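Local coordinates for putative transcriptional regulator, sugar-binding family (Arthrobacter aurescens, PDB 3NZE), which probably acts as a sugar-responsive, DNA-binding transcriptional regulator of the SorC family, its putative sugar-binding domain being the part crystallised, at residues 75-86 / 108-118; 192-201 / 238-247. One frame throughout, in Å; residues are numbered along the deposited sequence.

Interaction 1 (75-86 / 108-118); sequences LTRKMTHDSIVV and RFGSAYGARVE
Leu75 sets its CD1 methyl over one face of the Phe109 ring, a CH-pi contact with the carbon 3.6 Å from the ring centroid and nearly on the normal. The Tyr113 ring carries the CB of its helix neighbour Ala112 above one face and meets Lys78 O at its edge, with CD1 of Tyr113 3.2 Å from that oxygen. The third flat group, the Arg116 guanidinium, has Ile84 CG1 over one face, off its centre, and the Glu118 carboxylate at its edge. Arg116 holds Glu118 side-on, NE at 2.7 Å and NH2 at 3.0 Å both reaching the single oxygen OE2; the bend at chi3 (88°) turns the guanidinium forward along the strand, toward Glu118.

Where helix 99-113 ends, the carbonyls of Ala112 and Tyr113 accept bonds from the loop that leads into strand 84-87. Lys78 N gives Ala112 O a nearly straight bond of 2.8 Å, while Tyr113 O receives two donors from Thr80, the backbone N from above the carbonyl plane and OG1 at 2.7 Å. Gly114 then turns with positive phi, and the selenomethionine Met79 folds its CE methyl against Gly114 CA.

Beyond the turn the backbones pair in parallel: Arg116 N to Ser83 O, Val85 N to Arg116 O and Glu118 N to Val85 O at 2.9 Å. Val85 lies on the sheet face turned to the helix, its CG2 3.6 Å from Val117 CG2; helix 139-149 covers Ile84 and Val86 on the other. Strand 84-87, helix 99-113 and strand 116-118 thus form a beta-alpha-beta unit, consistent with the Rossmann-like fold of this family.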
loop_
_atom_site.group_PDB
_atom_site.type_symbol
_atom_site.label_atom_id
_atom_site.label_comp_id
_atom_site.label_asym_id
_atom_site.label_seq_id
_atom_site.Cartn_x
_atom_site.Cartn_y
_atom_site.Cartn_z
ATOM N N LEU A 75 -6.076 14.758 0.051
ATOM C CA LEU A 75 -6.568 14.794 -1.317
ATOM C C LEU A 75 -7.155 16.155 -1.691
ATOM O O LEU A 75 -7.847 16.783 -0.891
ATOM C CB LEU A 75 -7.616 13.701 -1.518
ATOM C CG LEU A 75 -7.126 12.260 -1.309
ATOM C CD1 LEU A 75 -8.266 11.278 -1.544
ATOM C CD2 LEU A 75 -5.971 11.952 -2.251
ATOM N N THR A 76 -6.864 16.609 -2.907
ATOM C CA THR A 76 -7.438 17.845 -3.426
ATOM C C THR A 76 -8.689 17.513 -4.218
ATOM O O THR A 76 -8.669 16.622 -5.066
ATOM C CB THR A 76 -6.455 18.579 -4.359
ATOM O OG1 THR A 76 -5.316 19.014 -3.611
ATOM C CG2 THR A 76 -7.125 19.789 -5.002
ATOM N N ARG A 77 -9.780 18.219 -3.951
ATOM C CA ARG A 77 -11.019 17.953 -4.665
ATOM C C ARG A 77 -10.802 18.094 -6.164
ATOM O O ARG A 77 -10.210 19.066 -6.628
ATOM C CB ARG A 77 -12.137 18.886 -4.200
ATOM C CG ARG A 77 -13.521 18.444 -4.646
ATOM C CD ARG A 77 -14.600 19.344 -4.063
ATOM N NE ARG A 77 -15.942 18.808 -4.270
ATOM C CZ ARG A 77 -16.686 19.050 -5.344
ATOM N NH1 ARG A 77 -17.899 18.523 -5.444
ATOM N NH2 ARG A 77 -16.217 19.819 -6.320
ATOM N N LYS A 78 -11.280 17.112 -6.912
ATOM C CA LYS A 78 -11.146 17.099 -8.357
ATOM C C LYS A 78 -12.242 16.203 -8.899
ATOM O O LYS A 78 -12.108 14.984 -8.904
ATOM C CB LYS A 78 -9.781 16.548 -8.766
ATOM C CG LYS A 78 -9.629 16.372 -10.274
ATOM C CD LYS A 78 -8.391 15.553 -10.629
ATOM C CE LYS A 78 -8.479 15.027 -12.052
ATOM N NZ LYS A 78 -7.209 14.408 -12.505
HETATM N N MSE A 79 -13.336 16.806 -9.339
HETATM C CA MSE A 79 -14.481 16.027 -9.779
HETATM C C MSE A 79 -14.199 15.230 -11.052
HETATM O O MSE A 79 -13.576 15.722 -11.998
HETATM C CB MSE A 79 -15.715 16.915 -9.948
HETATM C CG MSE A 79 -16.235 17.487 -8.636
HETATM SE SE MSE A 79 -16.761 16.108 -7.352
HETATM C CE MSE A 79 -18.169 15.259 -8.403
ATOM N N THR A 80 -14.648 13.981 -11.040
ATOM C CA THR A 80 -14.600 13.118 -12.202
ATOM C C THR A 80 -16.006 12.591 -12.367
ATOM O O THR A 80 -16.870 12.852 -11.527
ATOM C CB THR A 80 -13.642 11.923 -11.983
ATOM O OG1 THR A 80 -14.152 11.082 -10.937
ATOM C CG2 THR A 80 -12.235 12.406 -11.618
ATOM N N HIS A 81 -16.250 11.852 -13.440
ATOM C CA HIS A 81 -17.520 11.145 -13.565
ATOM C C HIS A 81 -17.278 9.692 -13.929
ATOM O O HIS A 81 -16.268 9.367 -14.552
ATOM C CB HIS A 81 -18.417 11.797 -14.615
ATOM C CG HIS A 81 -17.802 11.857 -15.978
ATOM N ND1 HIS A 81 -18.102 10.950 -16.971
ATOM C CD2 HIS A 81 -16.899 12.714 -16.511
ATOM C CE1 HIS A 81 -17.410 11.245 -18.058
ATOM N NE2 HIS A 81 -16.675 12.314 -17.806
ATOM N N ASP A 82 -18.205 8.829 -13.523
ATOM C CA ASP A 82 -18.192 7.424 -13.921
ATOM C C ASP A 82 -16.963 6.663 -13.442
ATOM O O ASP A 82 -16.566 5.659 -14.037
ATOM C CB ASP A 82 -18.338 7.293 -15.438
ATOM C CG ASP A 82 -19.736 7.624 -15.911
ATOM O OD1 ASP A 82 -19.911 8.657 -16.593
ATOM O OD2 ASP A 82 -20.665 6.855 -15.584
ATOM N N SER A 83 -16.369 7.133 -12.357
ATOM C CA SER A 83 -15.245 6.427 -11.770
ATOM C C SER A 83 -15.638 5.747 -10.478
ATOM O O SER A 83 -16.642 6.093 -9.856
ATOM C CB SER A 83 -14.082 7.372 -11.525
ATOM O OG SER A 83 -13.518 7.756 -12.768
ATOM N N ILE A 84 -14.827 4.775 -10.082
ATOM C CA ILE A 84 -15.107 3.975 -8.910
ATOM C C ILE A 84 -13.840 3.854 -8.091
ATOM O O ILE A 84 -12.764 3.677 -8.652
ATOM C CB ILE A 84 -15.500 2.546 -9.334
ATOM C CG1 ILE A 84 -16.777 2.564 -10.170
ATOM C CG2 ILE A 84 -15.655 1.644 -8.124
ATOM C CD1 ILE A 84 -17.062 1.244 -10.870
ATOM N N VAL A 85 -13.951 3.962 -6.773
ATOM C CA VAL A 85 -12.828 3.622 -5.909
ATOM C C VAL A 85 -13.145 2.305 -5.221
ATOM O O VAL A 85 -14.184 2.158 -4.575
ATOM C CB VAL A 85 -12.504 4.712 -4.862
ATOM C CG1 VAL A 85 -11.856 5.920 -5.526
ATOM C CG2 VAL A 85 -13.746 5.112 -4.087
ATOM N N VAL A 86 -12.256 1.334 -5.393
ATOM C CA VAL A 86 -12.477 0.002 -4.847
ATOM C C VAL A 86 -11.452 -0.350 -3.770
ATOM O O VAL A 86 -10.246 -0.124 -3.926
ATOM C CB VAL A 86 -12.558 -1.086 -5.967
ATOM C CG1 VAL A 86 -11.271 -1.117 -6.823
ATOM C CG2 VAL A 86 -12.858 -2.460 -5.372
ATOM N N ARG A 108 -13.338 9.438 1.980
ATOM C CA ARG A 108 -12.506 10.579 1.591
ATOM C C ARG A 108 -12.104 10.524 0.115
ATOM O O ARG A 108 -12.095 11.557 -0.573
ATOM C CB ARG A 108 -11.265 10.665 2.486
ATOM C CG ARG A 108 -11.583 11.215 3.890
ATOM C CD ARG A 108 -10.382 11.137 4.826
ATOM N NE ARG A 108 -10.816 11.104 6.219
ATOM C CZ ARG A 108 -10.410 10.207 7.109
ATOM N NH1 ARG A 108 -9.540 9.268 6.769
ATOM N NH2 ARG A 108 -10.862 10.263 8.350
ATOM N N PHE A 109 -11.778 9.328 -0.365
ATOM C CA PHE A 109 -11.408 9.168 -1.775
ATOM C C PHE A 109 -12.631 9.403 -2.649
ATOM O O PHE A 109 -12.572 10.136 -3.627
ATOM C CB PHE A 109 -10.802 7.782 -2.053
ATOM C CG PHE A 109 -9.305 7.737 -1.926
ATOM C CD1 PHE A 109 -8.705 7.447 -0.713
ATOM C CD2 PHE A 109 -8.490 8.003 -3.025
ATOM C CE1 PHE A 109 -7.329 7.398 -0.589
ATOM C CE2 PHE A 109 -7.114 7.955 -2.904
ATOM C CZ PHE A 109 -6.528 7.652 -1.687
ATOM N N GLY A 110 -13.750 8.792 -2.280
ATOM C CA GLY A 110 -14.981 8.981 -3.026
ATOM C C GLY A 110 -15.407 10.430 -3.101
ATOM O O GLY A 110 -15.841 10.906 -4.152
ATOM N N SER A 111 -15.292 11.139 -1.979
ATOM C CA SER A 111 -15.714 12.534 -1.904
ATOM C C SER A 111 -14.793 13.455 -2.702
ATOM O O SER A 111 -15.252 14.404 -3.344
ATOM C CB SER A 111 -15.769 13.003 -0.448
ATOM O OG SER A 111 -16.860 12.420 0.239
ATOM N N ALA A 112 -13.494 13.184 -2.653
ATOM C CA ALA A 112 -12.538 14.031 -3.359
ATOM C C ALA A 112 -12.756 13.998 -4.864
ATOM O O ALA A 112 -12.564 15.007 -5.545
ATOM C CB ALA A 112 -11.115 13.643 -3.026
ATOM N N TYR A 113 -13.183 12.845 -5.380
ATOM C CA TYR A 113 -13.251 12.651 -6.829
ATOM C C TYR A 113 -14.656 12.474 -7.407
ATOM O O TYR A 113 -14.821 12.308 -8.621
ATOM C CB TYR A 113 -12.330 11.496 -7.235
ATOM C CG TYR A 113 -10.897 11.779 -6.837
ATOM C CD1 TYR A 113 -10.222 12.866 -7.369
ATOM C CD2 TYR A 113 -10.240 10.986 -5.907
ATOM C CE1 TYR A 113 -8.927 13.147 -7.005
ATOM C CE2 TYR A 113 -8.943 11.256 -5.531
ATOM C CZ TYR A 113 -8.291 12.346 -6.085
ATOM O OH TYR A 113 -7.003 12.625 -5.721
ATOM N N GLY A 114 -15.668 12.536 -6.545
ATOM C CA GLY A 114 -17.033 12.293 -6.969
ATOM C C GLY A 114 -17.187 10.885 -7.512
ATOM O O GLY A 114 -17.995 10.635 -8.408
ATOM N N ALA A 115 -16.406 9.966 -6.957
ATOM C CA ALA A 115 -16.370 8.583 -7.412
ATOM C C ALA A 115 -17.236 7.708 -6.526
ATOM O O ALA A 115 -17.333 7.937 -5.325
ATOM C CB ALA A 115 -14.934 8.065 -7.405
ATOM N N ARG A 116 -17.854 6.695 -7.118
ATOM C CA ARG A 116 -18.621 5.741 -6.329
ATOM C C ARG A 116 -17.681 4.852 -5.533
ATOM O O ARG A 116 -16.649 4.414 -6.040
ATOM C CB ARG A 116 -19.514 4.879 -7.217
ATOM C CG ARG A 116 -20.408 3.948 -6.412
ATOM C CD ARG A 116 -21.339 3.150 -7.305
ATOM N NE ARG A 116 -20.733 1.906 -7.774
ATOM C CZ ARG A 116 -20.441 1.643 -9.043
ATOM N NH1 ARG A 116 -20.691 2.545 -9.985
ATOM N NH2 ARG A 116 -19.906 0.476 -9.368
ATOM N N VAL A 117 -18.054 4.572 -4.289
ATOM C CA VAL A 117 -17.236 3.745 -3.416
ATOM C C VAL A 117 -17.703 2.287 -3.428
ATOM O O VAL A 117 -18.883 2.000 -3.243
ATOM C CB VAL A 117 -17.260 4.280 -1.971
ATOM C CG1 VAL A 117 -16.595 3.303 -1.026
ATOM C CG2 VAL A 117 -16.585 5.651 -1.900
ATOM N N GLU A 118 -16.770 1.366 -3.648
ATOM C CA GLU A 118 -17.072 -0.057 -3.562
ATOM C C GLU A 118 -16.218 -0.735 -2.501
ATOM O O GLU A 118 -15.002 -0.874 -2.642
ATOM C CB GLU A 118 -16.864 -0.747 -4.909
ATOM C CG GLU A 118 -17.840 -0.288 -5.998
ATOM C CD GLU A 118 -19.242 -0.851 -5.815
ATOM O OE1 GLU A 118 -19.432 -1.733 -4.948
ATOM O OE2 GLU A 118 -20.154 -0.414 -6.550
HETATM O O HOH W 1 -6.858 15.411 -6.312
HETATM O O HOH W 2 -16.503 9.500 -10.709
HETATM O O HOH W 3 -19.281 12.326 -10.057
#

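Interaction 2 (192-201 / 238-247); sequences VATVFFRSDG and GLQGALAAGL
An edge hairpin strand packs against a glycine- and alanine-rich helix here: strand 195-198, reached from strand 188-192 through a type I' turn, crosses the helical segment 238-244 almost at a right angle, their axes 7.9 Å apart at closest approach. Phe197 CG sits between the backbone N and the carbonyl carbon (chi1 47°), which turns the ring onto the helix. One face takes Ala242 CA and Gly241 O, while Gly238 O approaches the edge, 3.2 Å from CE1. CZ touches Ala242 CB at 3.8 Å. Gly241 must lack a side chain, because a CB there would run into CE1 of the ring. A leucine in place of Phe197 has no flat ring to lie over Gly241 and Ala242, and would probably open a gap between strand and helix and leave Gly238 O without its ring-edge neighbour.

Next to the ring, on the CE2 side, Leu247 and Val192 run antiparallel alongside each other, CD1 of Leu247 3.8 Å from CG2 of Val192; helix 217-221 also touches both. Gly246 ends the helix with positive phi in a Schellman motif. Past the strand a type I turn from Arg198 to Gly201 lays its backbone along the last helical turn. Ala244 CB meets Ser199 O at 3.5 Å, and Gly201 CA faces Gly241 O in a CA-H...O contact of 3.5 Å. A side chain on Gly201 would collide with Ala244 and Ala245. The contact thus packs the second strand of a beta hairpin, through one aromatic ring, on the glycine- and alanine-lined side of a helix in this alpha/beta domain.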
loop_
_atom_site.group_PDB
_atom_site.type_symbol
_atom_site.label_atom_id
_atom_site.label_comp_id
_atom_site.label_asym_id
_atom_site.label_seq_id
_atom_site.Cartn_x
_atom_site.Cartn_y
_atom_site.Cartn_z
ATOM N N VAL A 192 2.418 -5.733 0.686
ATOM C CA VAL A 192 1.552 -4.725 0.112
ATOM C C VAL A 192 0.151 -5.299 0.134
ATOM O O VAL A 192 -0.073 -6.424 -0.326
ATOM C CB VAL A 192 1.956 -4.400 -1.323
ATOM C CG1 VAL A 192 0.806 -3.709 -2.040
ATOM C CG2 VAL A 192 3.199 -3.521 -1.311
ATOM N N ALA A 193 -0.786 -4.533 0.690
ATOM C CA ALA A 193 -2.194 -4.946 0.767
ATOM C C ALA A 193 -2.391 -6.278 1.507
ATOM O O ALA A 193 -3.329 -7.034 1.221
ATOM C CB ALA A 193 -2.803 -5.007 -0.647
ATOM N N THR A 194 -1.503 -6.538 2.462
ATOM C CA THR A 194 -1.481 -7.766 3.260
ATOM C C THR A 194 -1.005 -9.009 2.498
ATOM O O THR A 194 -1.140 -10.129 2.990
ATOM C CB THR A 194 -2.815 -8.041 4.046
ATOM O OG1 THR A 194 -3.797 -8.636 3.185
ATOM C CG2 THR A 194 -3.350 -6.760 4.672
ATOM N N VAL A 195 -0.432 -8.814 1.306
ATOM C CA VAL A 195 0.214 -9.908 0.584
ATOM C C VAL A 195 1.727 -9.766 0.740
ATOM O O VAL A 195 2.312 -8.764 0.333
ATOM C CB VAL A 195 -0.145 -9.937 -0.917
ATOM C CG1 VAL A 195 0.467 -11.171 -1.604
ATOM C CG2 VAL A 195 -1.655 -9.927 -1.118
ATOM N N PHE A 196 2.344 -10.768 1.346
ATOM C CA PHE A 196 3.736 -10.687 1.772
ATOM C C PHE A 196 4.734 -11.082 0.695
ATOM O O PHE A 196 4.403 -11.823 -0.242
ATOM C CB PHE A 196 3.927 -11.570 3.003
ATOM C CG PHE A 196 3.092 -11.137 4.179
ATOM C CD1 PHE A 196 3.624 -10.294 5.134
ATOM C CD2 PHE A 196 1.775 -11.556 4.308
ATOM C CE1 PHE A 196 2.855 -9.867 6.216
ATOM C CE2 PHE A 196 0.999 -11.143 5.389
ATOM C CZ PHE A 196 1.545 -10.296 6.342
ATOM N N PHE A 197 5.957 -10.573 0.833
ATOM C CA PHE A 197 7.041 -10.911 -0.098
ATOM C C PHE A 197 8.384 -11.009 0.621
ATOM O O PHE A 197 8.530 -10.521 1.748
ATOM C CB PHE A 197 7.123 -9.859 -1.195
ATOM C CG PHE A 197 7.085 -8.453 -0.677
ATOM C CD1 PHE A 197 8.177 -7.912 -0.017
ATOM C CD2 PHE A 197 5.940 -7.678 -0.821
ATOM C CE1 PHE A 197 8.151 -6.611 0.470
ATOM C CE2 PHE A 197 5.894 -6.376 -0.329
ATOM C CZ PHE A 197 7.010 -5.842 0.319
ATOM N N ARG A 198 9.359 -11.638 -0.040
ATOM C CA ARG A 198 10.715 -11.802 0.495
ATOM C C ARG A 198 11.617 -10.662 0.020
ATOM O O ARG A 198 11.184 -9.799 -0.741
ATOM C CB ARG A 198 11.306 -13.157 0.066
ATOM C CG ARG A 198 10.453 -14.362 0.480
ATOM C CD ARG A 198 11.139 -15.682 0.092
ATOM N NE ARG A 198 10.317 -16.851 0.402
ATOM C CZ ARG A 198 9.340 -17.312 -0.376
ATOM N NH1 ARG A 198 9.051 -16.709 -1.525
ATOM N NH2 ARG A 198 8.650 -18.385 -0.005
ATOM N N SER A 199 12.873 -10.658 0.455
ATOM C CA SER A 199 13.788 -9.580 0.075
ATOM C C SER A 199 13.988 -9.502 -1.435
ATOM O O SER A 199 14.202 -8.418 -1.980
ATOM C CB SER A 199 15.142 -9.721 0.782
ATOM O OG SER A 199 15.799 -10.923 0.414
ATOM N N ASP A 200 13.909 -10.647 -2.106
ATOM C CA ASP A 200 14.087 -10.694 -3.555
ATOM C C ASP A 200 12.782 -10.429 -4.299
ATOM O O ASP A 200 12.726 -10.550 -5.526
ATOM C CB ASP A 200 14.685 -12.043 -3.991
ATOM C CG ASP A 200 13.721 -13.209 -3.792
ATOM O OD1 ASP A 200 12.641 -13.007 -3.189
ATOM O OD2 ASP A 200 14.045 -14.331 -4.249
ATOM N N GLY A 201 11.740 -10.076 -3.549
ATOM C CA GLY A 201 10.448 -9.743 -4.128
ATOM C C GLY A 201 9.512 -10.918 -4.371
ATOM O O GLY A 201 8.360 -10.729 -4.765
ATOM N N GLY A 238 11.036 -3.451 3.914
ATOM C CA GLY A 238 9.794 -3.710 3.215
ATOM C C GLY A 238 9.805 -3.059 1.844
ATOM O O GLY A 238 9.409 -3.664 0.848
ATOM N N LEU A 239 10.250 -1.806 1.790
ATOM C CA LEU A 239 10.281 -1.098 0.520
ATOM C C LEU A 239 11.220 -1.781 -0.459
ATOM O O LEU A 239 10.904 -1.901 -1.641
ATOM C CB LEU A 239 10.705 0.362 0.712
ATOM C CG LEU A 239 10.804 1.167 -0.586
ATOM C CD1 LEU A 239 9.476 1.205 -1.318
ATOM C CD2 LEU A 239 11.293 2.577 -0.298
ATOM N N GLN A 240 12.384 -2.201 0.024
ATOM C CA GLN A 240 13.346 -2.876 -0.844
ATOM C C GLN A 240 12.729 -4.093 -1.519
ATOM O O GLN A 240 12.925 -4.320 -2.722
ATOM C CB GLN A 240 14.591 -3.296 -0.060
ATOM C CG GLN A 240 15.604 -2.184 0.137
ATOM C CD GLN A 240 16.824 -2.645 0.917
ATOM O OE1 GLN A 240 16.720 -3.053 2.076
ATOM N NE2 GLN A 240 17.987 -2.584 0.282
ATOM N N GLY A 241 12.002 -4.879 -0.730
ATOM C CA GLY A 241 11.324 -6.056 -1.236
ATOM C C GLY A 241 10.240 -5.705 -2.239
ATOM O O GLY A 241 10.084 -6.393 -3.254
ATOM N N ALA A 242 9.475 -4.653 -1.959
ATOM C CA ALA A 242 8.395 -4.269 -2.869
ATOM C C ALA A 242 8.959 -3.824 -4.203
ATOM O O ALA A 242 8.385 -4.100 -5.249
ATOM C CB ALA A 242 7.550 -3.164 -2.277
ATOM N N LEU A 243 10.076 -3.110 -4.154
ATOM C CA LEU A 243 10.721 -2.659 -5.373
ATOM C C LEU A 243 11.320 -3.840 -6.116
ATOM O O LEU A 243 11.244 -3.907 -7.344
ATOM C CB LEU A 243 11.788 -1.608 -5.058
ATOM C CG LEU A 243 11.248 -0.258 -4.566
ATOM C CD1 LEU A 243 12.376 0.656 -4.108
ATOM C CD2 LEU A 243 10.395 0.430 -5.637
ATOM N N ALA A 244 11.908 -4.778 -5.374
ATOM C CA ALA A 244 12.435 -5.992 -5.995
ATOM C C ALA A 244 11.322 -6.746 -6.712
ATOM O O ALA A 244 11.547 -7.346 -7.768
ATOM C CB ALA A 244 13.108 -6.897 -4.967
ATOM N N ALA A 245 10.123 -6.701 -6.141
ATOM C CA ALA A 245 8.967 -7.366 -6.730
ATOM C C ALA A 245 8.366 -6.570 -7.892
ATOM O O ALA A 245 7.465 -7.053 -8.582
ATOM C CB ALA A 245 7.911 -7.643 -5.664
ATOM N N GLY A 246 8.871 -5.361 -8.109
ATOM C CA GLY A 246 8.415 -4.520 -9.202
ATOM C C GLY A 246 6.996 -4.023 -9.015
ATOM O O GLY A 246 6.259 -3.809 -9.979
ATOM N N LEU A 247 6.600 -3.847 -7.761
ATOM C CA LEU A 247 5.215 -3.530 -7.479
ATOM C C LEU A 247 4.826 -2.097 -7.837
ATOM O O LEU A 247 3.693 -1.857 -8.221
ATOM C CB LEU A 247 4.883 -3.843 -6.021
ATOM C CG LEU A 247 5.027 -5.310 -5.646
ATOM C CD1 LEU A 247 4.483 -5.517 -4.232
ATOM C CD2 LEU A 247 4.257 -6.173 -6.634
#

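How the interactions relate
Interaction 1 closes along the chain before interaction 2 opens, and the two lie on opposite sides of the chain's centre, 28 Å apart between their centres and about 9 Å between nearest atoms. Neither touches the other, yet both reach the same mixed sheet. Segments 75-86 and 108-118 build its end at strand 116-118, which pairs through 84-87 and 59-62 with 153-160; that strand also pairs with 188-192, the hairpin partner of 195-198 in interaction 2. Glu118 of interaction 1 is a calcium ligand seen in a structure of this protein, although no calcium is bound to this chain; interaction 2 contains neither Thr96 nor Glu118, the two residues seen to bind calcium.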